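Local coordinates for protein Alp7A (Bacillus subtilis, PDB 5EC0) that binds ADP as a bacterial actin-like protein of the ParM/Alp7A family and probably forms filaments that help segregate a plasmid, at residues V99-A104 against L168-E173; F125-P130 against K145-K150. All blocks are in the same frame, centred on the assembly; numbering follows the deposited sequence.

Contact 1: residues V99-A104 against L168-E173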
ATOM      1  N   VAL A  99      -1.048 -13.929  -7.424  1.00 32.12           N
ATOM      2  CA  VAL A  99      -1.848 -13.756  -8.640  1.00 29.88           C
ATOM      3  C   VAL A  99      -1.926 -12.272  -9.030  1.00 30.00           C
ATOM      4  O   VAL A  99      -1.784 -11.916 -10.199  1.00 27.77           O
ATOM      5  CB  VAL A  99      -3.255 -14.352  -8.457  1.00 33.33           C
ATOM      6  CG1 VAL A  99      -4.216 -13.905  -9.572  1.00 30.65           C
ATOM      7  CG2 VAL A  99      -3.160 -15.884  -8.391  1.00 33.83           C
ATOM      8  N   THR A 100      -2.116 -11.390  -8.053  1.00 28.71           N
ATOM      9  CA  THR A 100      -2.139  -9.968  -8.371  1.00 26.35           C
ATOM     10  C   THR A 100      -0.814  -9.510  -9.008  1.00 29.41           C
ATOM     11  O   THR A 100      -0.817  -8.791 -10.008  1.00 33.67           O
ATOM     12  CB  THR A 100      -2.440  -9.128  -7.131  1.00 32.37           C
ATOM     13  OG1 THR A 100      -3.572  -9.683  -6.455  1.00 35.47           O
ATOM     14  CG2 THR A 100      -2.770  -7.699  -7.533  1.00 30.20           C
ATOM     15  N   PHE A 101       0.311  -9.959  -8.452  1.00 25.81           N
ATOM     16  CA  PHE A 101       1.622  -9.623  -9.002  1.00 29.08           C
ATOM     17  C   PHE A 101       1.754 -10.033 -10.477  1.00 32.18           C
ATOM     18  O   PHE A 101       2.263  -9.268 -11.299  1.00 29.09           O
ATOM     19  CB  PHE A 101       2.721 -10.278  -8.147  1.00 28.71           C
ATOM     20  CG  PHE A 101       3.961 -10.646  -8.905  1.00 21.87           C
ATOM     21  CD1 PHE A 101       4.899  -9.683  -9.249  1.00 28.19           C
ATOM     22  CD2 PHE A 101       4.215 -11.983  -9.240  1.00 35.86           C
ATOM     23  CE1 PHE A 101       6.073 -10.037  -9.937  1.00 26.11           C
ATOM     24  CE2 PHE A 101       5.386 -12.348  -9.920  1.00 26.20           C
ATOM     25  CZ  PHE A 101       6.308 -11.379 -10.273  1.00 27.40           C
ATOM     26  N   LEU A 102       1.280 -11.231 -10.804  1.00 23.03           N
ATOM     27  CA  LEU A 102       1.393 -11.762 -12.166  1.00 27.81           C
ATOM     28  C   LEU A 102       0.594 -10.934 -13.161  1.00 23.85           C
ATOM     29  O   LEU A 102       1.081 -10.591 -14.246  1.00 25.70           O
ATOM     30  CB  LEU A 102       0.927 -13.214 -12.224  1.00 25.14           C
ATOM     31  CG  LEU A 102       1.743 -14.284 -11.510  1.00 25.79           C
ATOM     32  CD1 LEU A 102       1.048 -15.649 -11.637  1.00 27.47           C
ATOM     33  CD2 LEU A 102       3.174 -14.343 -12.064  1.00 25.90           C
ATOM     34  N   ALA A 103      -0.641 -10.629 -12.780  1.00 25.48           N
ATOM     35  CA  ALA A 103      -1.534  -9.797 -13.584  1.00 30.69           C
ATOM     36  C   ALA A 103      -0.985  -8.372 -13.729  1.00 31.89           C
ATOM     37  O   ALA A 103      -1.020  -7.791 -14.816  1.00 31.57           O
ATOM     38  CB  ALA A 103      -2.939  -9.776 -12.971  1.00 24.86           C
ATOM     39  N   ALA A 104      -0.477  -7.819 -12.628  1.00 31.89           N
ATOM     40  CA  ALA A 104       0.154  -6.502 -12.657  1.00 30.14           C
ATOM     41  C   ALA A 104       1.313  -6.470 -13.651  1.00 23.54           C
ATOM     42  O   ALA A 104       1.385  -5.581 -14.497  1.00 23.75           O
ATOM     43  CB  ALA A 104       0.641  -6.093 -11.251  1.00 21.82           C
ATOM     44  N   LEU A 168       2.770 -15.314 -20.681  1.00 36.42           N
ATOM     45  CA  LEU A 168       3.964 -14.559 -20.378  1.00 34.78           C
ATOM     46  C   LEU A 168       4.818 -15.346 -19.394  1.00 38.10           C
ATOM     47  O   LEU A 168       4.328 -15.773 -18.335  1.00 34.42           O
ATOM     48  CB  LEU A 168       3.575 -13.194 -19.802  1.00 33.35           C
ATOM     49  CG  LEU A 168       4.537 -12.015 -19.731  1.00 42.06           C
ATOM     50  CD1 LEU A 168       4.781 -11.433 -21.104  1.00 38.49           C
ATOM     51  CD2 LEU A 168       3.941 -10.957 -18.814  1.00 42.69           C
ATOM     52  N   THR A 169       6.083 -15.567 -19.743  1.00 36.07           N
ATOM     53  CA  THR A 169       7.034 -16.090 -18.757  1.00 39.09           C
ATOM     54  C   THR A 169       7.694 -14.925 -18.022  1.00 36.36           C
ATOM     55  O   THR A 169       8.227 -14.008 -18.651  1.00 38.70           O
ATOM     56  CB  THR A 169       8.106 -16.977 -19.401  1.00 37.64           C
ATOM     57  OG1 THR A 169       7.470 -18.044 -20.100  1.00 39.53           O
ATOM     58  CG2 THR A 169       9.026 -17.576 -18.357  1.00 37.17           C
ATOM     59  N   ILE A 170       7.641 -14.965 -16.693  1.00 31.67           N
ATOM     60  CA  ILE A 170       8.210 -13.917 -15.844  1.00 31.29           C
ATOM     61  C   ILE A 170       9.322 -14.494 -14.961  1.00 34.36           C
ATOM     62  O   ILE A 170       9.072 -15.384 -14.141  1.00 33.09           O
ATOM     63  CB  ILE A 170       7.118 -13.251 -14.946  1.00 28.05           C
ATOM     64  CG1 ILE A 170       6.055 -12.573 -15.813  1.00 30.89           C
ATOM     65  CG2 ILE A 170       7.720 -12.256 -13.983  1.00 26.67           C
ATOM     66  CD1 ILE A 170       4.730 -12.351 -15.083  1.00 29.75           C
ATOM     67  N   LYS A 171      10.540 -13.979 -15.134  1.00 34.65           N
ATOM     68  CA  LYS A 171      11.708 -14.458 -14.395  1.00 35.46           C
ATOM     69  C   LYS A 171      12.223 -13.424 -13.418  1.00 32.69           C
ATOM     70  O   LYS A 171      12.701 -12.356 -13.812  1.00 35.67           O
ATOM     71  CB  LYS A 171      12.834 -14.864 -15.347  1.00 32.50           C
ATOM     72  CG  LYS A 171      12.527 -16.145 -16.133  1.00 41.08           C
ATOM     73  CD  LYS A 171      13.461 -16.303 -17.321  1.00 43.78           C
ATOM     74  CE  LYS A 171      13.251 -17.632 -18.012  1.00 49.60           C
ATOM     75  NZ  LYS A 171      13.997 -17.700 -19.298  1.00 48.58           N
ATOM     76  N   VAL A 172      12.118 -13.749 -12.137  1.00 30.48           N
ATOM     77  CA  VAL A 172      12.576 -12.847 -11.082  1.00 30.08           C
ATOM     78  C   VAL A 172      13.940 -13.308 -10.610  1.00 34.80           C
ATOM     79  O   VAL A 172      14.059 -14.368  -9.992  1.00 31.30           O
ATOM     80  CB  VAL A 172      11.587 -12.809  -9.910  1.00 26.39           C
ATOM     81  CG1 VAL A 172      12.184 -12.017  -8.725  1.00 33.80           C
ATOM     82  CG2 VAL A 172      10.245 -12.225 -10.378  1.00 29.49           C
ATOM     83  N   GLU A 173      14.962 -12.520 -10.936  1.00 30.66           N
ATOM     84  CA  GLU A 173      16.349 -12.892 -10.680  1.00 31.82           C
ATOM     85  C   GLU A 173      16.703 -12.823  -9.200  1.00 36.09           C
ATOM     86  O   GLU A 173      17.355 -13.716  -8.667  1.00 35.49           O
ATOM     87  CB  GLU A 173      17.294 -11.990 -11.477  1.00 35.23           C
ATOM     88  CG  GLU A 173      17.008 -11.954 -12.985  1.00 43.90           C
ATOM     89  CD  GLU A 173      18.084 -11.221 -13.773  1.00 51.03           C
ATOM     90  OE1 GLU A 173      18.968 -10.585 -13.148  1.00 54.32           O
ATOM     91  OE2 GLU A 173      18.055 -11.292 -15.019  1.00 55.05           O
TER

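Contact 2: residues F125-P130 against K145-K150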
ATOM      1  N   PHE A 125      13.126  -7.692  -7.393  1.00 22.71           N
ATOM      2  CA  PHE A 125      11.751  -7.587  -6.917  1.00 25.13           C
ATOM      3  C   PHE A 125      11.790  -7.329  -5.427  1.00 28.44           C
ATOM      4  O   PHE A 125      12.568  -7.959  -4.698  1.00 25.12           O
ATOM      5  CB  PHE A 125      10.957  -8.871  -7.217  1.00 24.32           C
ATOM      6  CG  PHE A 125       9.541  -8.879  -6.658  1.00 24.49           C
ATOM      7  CD1 PHE A 125       9.281  -9.330  -5.369  1.00 21.09           C
ATOM      8  CD2 PHE A 125       8.464  -8.460  -7.444  1.00 23.48           C
ATOM      9  CE1 PHE A 125       7.987  -9.343  -4.867  1.00 19.58           C
ATOM     10  CE2 PHE A 125       7.171  -8.470  -6.946  1.00 21.04           C
ATOM     11  CZ  PHE A 125       6.929  -8.907  -5.669  1.00 19.68           C
ATOM     12  N   GLN A 126      10.933  -6.427  -4.966  1.00 23.20           N
ATOM     13  CA  GLN A 126      10.900  -6.116  -3.561  1.00 25.85           C
ATOM     14  C   GLN A 126       9.457  -5.898  -3.117  1.00 24.46           C
ATOM     15  O   GLN A 126       8.661  -5.217  -3.793  1.00 19.90           O
ATOM     16  CB  GLN A 126      11.770  -4.884  -3.285  1.00 32.79           C
ATOM     17  CG  GLN A 126      12.354  -4.819  -1.922  1.00 36.35           C
ATOM     18  CD  GLN A 126      13.267  -3.621  -1.722  1.00 33.71           C
ATOM     19  OE1 GLN A 126      14.121  -3.640  -0.838  1.00 33.41           O
ATOM     20  NE2 GLN A 126      13.079  -2.566  -2.526  1.00 21.26           N
ATOM     21  N   THR A 127       9.113  -6.512  -1.998  1.00 21.03           N
ATOM     22  CA  THR A 127       7.835  -6.255  -1.356  1.00 20.45           C
ATOM     23  C   THR A 127       8.076  -6.187   0.160  1.00 24.56           C
ATOM     24  O   THR A 127       9.205  -5.902   0.607  1.00 22.07           O
ATOM     25  CB  THR A 127       6.760  -7.318  -1.754  1.00 20.29           C
ATOM     26  OG1 THR A 127       5.491  -6.940  -1.214  1.00 22.17           O
ATOM     27  CG2 THR A 127       7.128  -8.746  -1.288  1.00 20.35           C
ATOM     28  N   MET A 128       7.037  -6.406   0.956  1.00 26.64           N
ATOM     29  CA  MET A 128       7.170  -6.281   2.405  1.00 28.48           C
ATOM     30  C   MET A 128       6.029  -7.025   3.090  1.00 28.70           C
ATOM     31  O   MET A 128       5.088  -7.453   2.427  1.00 32.69           O
ATOM     32  CB  MET A 128       7.201  -4.797   2.825  1.00 27.16           C
ATOM     33  CG  MET A 128       6.244  -3.929   2.032  1.00 32.18           C
ATOM     34  SD  MET A 128       6.377  -2.142   2.273  1.00 31.29           S
ATOM     35  CE  MET A 128       5.308  -1.585   0.959  1.00 48.19           C
ATOM     36  N   LEU A 129       6.124  -7.190   4.408  1.00 26.31           N
ATOM     37  CA  LEU A 129       5.069  -7.846   5.191  1.00 26.67           C
ATOM     38  C   LEU A 129       4.543  -6.941   6.308  1.00 28.13           C
ATOM     39  O   LEU A 129       5.313  -6.209   6.929  1.00 37.97           O
ATOM     40  CB  LEU A 129       5.575  -9.150   5.806  1.00 24.67           C
ATOM     41  CG  LEU A 129       5.728 -10.347   4.870  1.00 29.58           C
ATOM     42  CD1 LEU A 129       6.173 -11.546   5.678  1.00 23.94           C
ATOM     43  CD2 LEU A 129       4.413 -10.616   4.155  1.00 24.85           C
ATOM     44  N   PRO A 130       3.238  -7.011   6.581  1.00 25.44           N
ATOM     45  CA  PRO A 130       2.633  -6.232   7.677  1.00 29.89           C
ATOM     46  C   PRO A 130       3.083  -6.717   9.060  1.00 27.96           C
ATOM     47  O   PRO A 130       3.335  -7.907   9.260  1.00 28.48           O
ATOM     48  CB  PRO A 130       1.123  -6.447   7.484  1.00 25.59           C
ATOM     49  CG  PRO A 130       1.002  -7.786   6.770  1.00 24.25           C
ATOM     50  CD  PRO A 130       2.263  -7.891   5.900  1.00 26.98           C
ATOM     51  N   LYS A 145      11.926 -14.035   4.425  1.00 25.06           N
ATOM     52  CA  LYS A 145      12.585 -14.907   3.451  1.00 33.95           C
ATOM     53  C   LYS A 145      11.591 -15.794   2.669  1.00 31.74           C
ATOM     54  O   LYS A 145      11.713 -15.946   1.457  1.00 29.00           O
ATOM     55  CB  LYS A 145      13.641 -15.798   4.137  1.00 34.42           C
ATOM     56  CG  LYS A 145      14.985 -15.108   4.381  1.00 43.80           C
ATOM     57  CD  LYS A 145      16.074 -16.115   4.710  1.00 51.30           C
ATOM     58  CE  LYS A 145      16.689 -15.868   6.084  1.00 56.92           C
ATOM     59  NZ  LYS A 145      17.691 -16.921   6.454  1.00 61.40           N
ATOM     60  N   ARG A 146      10.621 -16.386   3.359  1.00 27.09           N
ATOM     61  CA  ARG A 146       9.614 -17.181   2.669  1.00 33.43           C
ATOM     62  C   ARG A 146       8.771 -16.292   1.746  1.00 32.73           C
ATOM     63  O   ARG A 146       8.406 -16.700   0.639  1.00 36.47           O
ATOM     64  CB  ARG A 146       8.724 -17.939   3.667  1.00 38.32           C
ATOM     65  CG  ARG A 146       9.451 -19.079   4.407  1.00 43.95           C
ATOM     66  CD  ARG A 146       8.500 -19.983   5.209  1.00 43.04           C
ATOM     67  NE  ARG A 146       8.030 -19.337   6.434  1.00 48.66           N
ATOM     68  CZ  ARG A 146       8.669 -19.382   7.601  1.00 44.51           C
ATOM     69  NH1 ARG A 146       9.819 -20.046   7.718  1.00 36.30           N
ATOM     70  NH2 ARG A 146       8.160 -18.755   8.651  1.00 43.53           N
ATOM     71  N   MET A 147       8.473 -15.074   2.181  1.00 27.14           N
ATOM     72  CA  MET A 147       7.684 -14.174   1.327  1.00 29.75           C
ATOM     73  C   MET A 147       8.438 -13.876   0.031  1.00 32.81           C
ATOM     74  O   MET A 147       7.873 -13.981  -1.065  1.00 34.24           O
ATOM     75  CB  MET A 147       7.348 -12.870   2.046  1.00 24.37           C
ATOM     76  CG  MET A 147       6.452 -11.925   1.227  1.00 25.43           C
ATOM     77  SD  MET A 147       4.876 -12.680   0.744  1.00 32.57           S
ATOM     78  CE  MET A 147       3.990 -11.208   0.181  1.00 37.32           C
ATOM     79  N   ALA A 148       9.720 -13.539   0.168  1.00 27.74           N
ATOM     80  CA  ALA A 148      10.582 -13.262  -0.983  1.00 30.83           C
ATOM     81  C   ALA A 148      10.696 -14.474  -1.909  1.00 32.60           C
ATOM     82  O   ALA A 148      10.701 -14.340  -3.130  1.00 32.02           O
ATOM     83  CB  ALA A 148      11.988 -12.819  -0.513  1.00 34.03           C
ATOM     84  N   SER A 149      10.798 -15.662  -1.326  1.00 30.46           N
ATOM     85  CA  SER A 149      10.920 -16.884  -2.116  1.00 33.20           C
ATOM     86  C   SER A 149       9.704 -17.160  -2.988  1.00 32.01           C
ATOM     87  O   SER A 149       9.794 -17.858  -3.995  1.00 33.48           O
ATOM     88  CB  SER A 149      11.161 -18.076  -1.192  1.00 40.24           C
ATOM     89  OG  SER A 149      12.388 -17.916  -0.511  1.00 45.35           O
ATOM     90  N   LYS A 150       8.564 -16.615  -2.586  1.00 35.05           N
ATOM     91  CA  LYS A 150       7.323 -16.808  -3.314  1.00 41.34           C
ATOM     92  C   LYS A 150       7.409 -16.180  -4.701  1.00 41.00           C
ATOM     93  O   LYS A 150       6.692 -16.565  -5.620  1.00 49.35           O
ATOM     94  CB  LYS A 150       6.152 -16.205  -2.537  1.00 45.83           C
ATOM     95  CG  LYS A 150       4.949 -17.107  -2.424  1.00 50.61           C
ATOM     96  CD  LYS A 150       3.738 -16.326  -1.957  1.00 60.35           C
ATOM     97  CE  LYS A 150       2.443 -17.035  -2.344  1.00 64.39           C
ATOM     98  NZ  LYS A 150       1.312 -16.083  -2.236  1.00 67.46           N
TER

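Contact 1: residues V99-A104 against L168-E173
In one lobe of this actin-like fold, helix 95-112 packs on the large mixed sheet, and here Phe-101 and Leu-102 of the helix meet Ile-170 and Val-172 of strand 166-179. The ring of Phe-101 reaches across with its far carbon: CZ lies 4.0 Å from Val-172 CG2 and 4.1 Å from Ile-170 CG2, both methyls meeting the ring obliquely. Beside it, Leu-102 CD2 comes 3.9 Å from Ile-170 CD1. Ile-170 therefore serves both helix residues, CG2 meeting the far carbon of the phenyl and CD1 the leucine methyl. Its first torsion divides the work: with CG1 anti to the carbonyl carbon (chi1 -62°), the longer branch runs to Leu-102 and the short one is left for Phe-101. Beta-branched residues suit this strand, and alternation along it sends Ile-170 and Val-172 to the helix while Lys-171 faces the other way, where NZ makes a salt bridge with Glu-119. Helix over sheet is the standard layering of the actin-like superfamily, and the segments here run at 112° with axes 10.5 Å apart, the usual separation of a helix packed on a sheet. The apolar side chains of Phe-101 and Leu-102 fill it from the helix side, and every touching residue is buried. Leu-102 also rests on His-155 and Val-157 of strand 153-159, whereas Phe-101 meets the ring of Phe-151 edge-to-face.

Contact 2: residues F125-P130 against K145-K150
Met-147 of helix 140-149 lies against Leu-129 and Thr-127 of strand 119-129. The methionine touches Leu-129 along its whole length: CB is 4.0 Å from Leu-129 CD1, while CG, at 3.8 Å, approaches Leu-129 CD2. SD and CE each lie 4.0 Å from the same CD2. Such a fit comes from the thioether chain, which leaves the helix with CG anti to the backbone N (chi1 -177°) and then bends at chi2 (58°), laying SD and CE beside CD2 while CB stays by CD1. Methionine, flexible and apolar, suits a place where a side chain must follow its neighbour's shape. Thr-127 adds its methyl, CG2 standing 4.1 Å from Met-147 CG, with the two side chains crossing at about a right angle. Replacing Leu-129 by an alanine removes CG and both methyls and would probably open a gap beside the methionine, leaving its SD and CE less firmly placed. Farther out, Thr-127, its side chain about 10 Å from the bound magnesium ion, is held by a hydrogen bond from OG1 to Val-8 O, which turns its polar end to strand 2-10 and leaves the methyl for the helix. Cys-177 touches both Leu-129 and Met-147, and Phe-10 touches Met-147 and Thr-127. On the helix's exposed side Ser-149 OG bonds back to Lys-145 O at 2.9 Å, from above the carbonyl plane. Helix 140-149 thus packs on the sheet through strand 119-129, the helix-on-sheet layering of the actin-like fold.

How the contacts relate
After the N-terminal strands, the chain enters helix 95-112; segment 99-104 lies on this helix, and after a short connection strand 119-129 follows. Segment 125-130 leads through helices 131-134 and 140-149, and the return of 145-150 closes contact 2, a short loop of 14 residues. Strand 153-159 follows, and 168-173 on strand 166-179 finally closes contact 1, so contact 2 is nested inside it. Strands 119-129 and 166-179 are parallel neighbours in one sheet, so the two contacts fasten two helices to it. They meet directly through Phe-125, whose CE2 lies 3.5 Å from Phe-101 CD1 and whose CB packs on Val-172 CG1.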